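Local coordinates for alkaline serine protease (Pseudoalteromonas sp., PDB 1Y9Z), which probably cleaves peptide bonds as a cold-adapted, subtilisin-like serine protease of an Antarctic bacterium, at residues 75-78 and 82-85. Sequence-based numbering, arbitrary orientation.
With CA (calcium ion), chain C.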
ATOM      1  N   ALA A  75       5.240 -10.698   4.119  1.00  9.26           N
ATOM      2  CA  ALA A  75       6.629 -10.374   4.448  1.00  9.34           C
ATOM      3  C   ALA A  75       6.906 -11.164   5.732  1.00  9.15           C
ATOM      4  O   ALA A  75       6.102 -11.153   6.666  1.00 10.25           O
ATOM      5  CB  ALA A  75       6.797  -8.881   4.688  1.00  8.21           C
ATOM      6  N   ILE A  76       8.045 -11.847   5.769  1.00  8.93           N
ATOM      7  CA  ILE A  76       8.401 -12.705   6.894  1.00  9.65           C
ATOM      8  C   ILE A  76       8.775 -12.026   8.206  1.00  8.64           C
ATOM      9  O   ILE A  76       9.486 -11.026   8.221  1.00  9.01           O
ATOM     10  CB  ILE A  76       9.543 -13.647   6.477  1.00 10.05           C
ATOM     11  CG1 ILE A  76       9.096 -14.480   5.274  1.00 12.54           C
ATOM     12  CG2 ILE A  76       9.934 -14.560   7.634  1.00  9.49           C
ATOM     13  CD1 ILE A  76      10.196 -15.313   4.662  1.00 14.44           C
ATOM     14  N   ALA A  77       8.273 -12.583   9.305  1.00  9.34           N
ATOM     15  CA  ALA A  77       8.572 -12.073  10.640  1.00  9.29           C
ATOM     16  C   ALA A  77       9.975 -12.571  10.981  1.00  9.27           C
ATOM     17  O   ALA A  77      10.207 -13.782  11.062  1.00 11.03           O
ATOM     18  CB  ALA A  77       7.556 -12.611  11.642  1.00  9.84           C
ATOM     19  N   ASN A  78      10.907 -11.643  11.178  1.00  9.70           N
ATOM     20  CA  ASN A  78      12.288 -12.016  11.457  1.00 11.05           C
ATOM     21  C   ASN A  78      13.157 -10.893  12.021  1.00 12.18           C
ATOM     22  O   ASN A  78      14.369 -10.888  11.813  1.00 13.93           O
ATOM     23  CB  ASN A  78      12.932 -12.533  10.170  1.00 10.04           C
ATOM     24  CG  ASN A  78      12.765 -11.563   9.017  1.00  9.84           C
ATOM     25  OD1 ASN A  78      12.447 -10.391   9.227  1.00 10.39           O
ATOM     26  ND2 ASN A  78      12.984 -12.040   7.794  1.00 11.05           N
ATOM     27  N   VAL A  82       9.888  -5.661   7.422  1.00  9.42           N
ATOM     28  CA  VAL A  82       8.507  -5.532   7.875  1.00 10.25           C
ATOM     29  C   VAL A  82       7.865  -6.902   8.081  1.00 10.12           C
ATOM     30  O   VAL A  82       8.555  -7.924   8.136  1.00  9.87           O
ATOM     31  CB  VAL A  82       7.669  -4.726   6.842  1.00  9.27           C
ATOM     32  CG1 VAL A  82       8.242  -3.324   6.691  1.00 11.79           C
ATOM     33  CG2 VAL A  82       7.667  -5.438   5.498  1.00 11.15           C
ATOM     34  N   VAL A  83       6.540  -6.908   8.216  1.00 10.39           N
ATOM     35  CA  VAL A  83       5.765  -8.133   8.384  1.00 10.64           C
ATOM     36  C   VAL A  83       4.481  -7.996   7.573  1.00 10.52           C
ATOM     37  O   VAL A  83       3.906  -6.908   7.487  1.00 10.92           O
ATOM     38  CB  VAL A  83       5.387  -8.391   9.869  1.00 11.67           C
ATOM     39  CG1 VAL A  83       6.628  -8.719  10.668  1.00 14.50           C
ATOM     40  CG2 VAL A  83       4.686  -7.177  10.455  1.00 13.22           C
ATOM     41  N   GLY A  84       4.061  -9.097   6.956  1.00 10.06           N
ATOM     42  CA  GLY A  84       2.838  -9.093   6.175  1.00 10.15           C
ATOM     43  C   GLY A  84       1.681  -9.647   6.989  1.00 11.37           C
ATOM     44  O   GLY A  84       1.841  -9.974   8.169  1.00 12.64           O
ATOM     45  N   VAL A  85       0.513  -9.768   6.365  1.00 10.83           N
ATOM     46  CA  VAL A  85      -0.666 -10.275   7.057  1.00 11.04           C
ATOM     47  C   VAL A  85      -0.421 -11.658   7.659  1.00 10.84           C
ATOM     48  O   VAL A  85      -0.843 -11.933   8.784  1.00 12.76           O
ATOM     49  CB  VAL A  85      -1.886 -10.334   6.109  1.00  9.47           C
ATOM     50  CG1 VAL A  85      -3.090 -10.903   6.846  1.00 10.84           C
ATOM     51  CG2 VAL A  85      -2.206  -8.940   5.589  1.00 10.81           C
TER
HETATM   52 CA    CA C 603      10.651  -9.058   8.315  1.00  8.74          CA
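Ile76 and Val82 present their backbone carbonyl oxygens to one calcium ion, which ties the two sides of a tight loop together. Ile76 O lies 2.3 Å from the calcium and Val82 O 2.4 Å. Asn78 adds its side-chain oxygen, OD1 standing 2.4 Å from the ion. With CG set between its own backbone N and carbonyl carbon (chi1 52°), Asn78 turns OD1 back to the metal beside Ile76 O, while ND2 is hydrogen-bonded elsewhere. The carbonyls of Ile76 and Val82 come within 3.2 Å of each other, O to O, a closeness that the shared cation explains. Glu80 O, from the three residues that link the segments, and the carboxylates of Glu2 and Asp39 complete the shell, so that the N-terminal residues and a second loop are fastened here too.

Away from the metal, a single backbone hydrogen bond joins the segments: Gly84 N donates to Ala75 O over 2.9 Å, with an N-H...O angle of 156°. The same oxygen also receives a CA-H...O contact from Val83, its CA 3.5 Å away.

Apolar contacts are small and lie at two separate points. Ala75 CB points at the opposing segment and meets Val82 CG2 at 3.6 Å. Val83 reaches across with CG1, the branch anti to its carbonyl carbon, and lies against the CA and CB of Ala77, 4.1 Å from CB. Val85 points away from the opposing segment, and its side chain touches Val378 and Leu381 of helix 368-385.

Following helix 65-74 and leading toward strand 92-100, this loop, which gives carbonyl oxygens and an Asn side chain to a calcium also held by two acidic residues from elsewhere in the chain, corresponds to the strong calcium site characteristic of subtilisins.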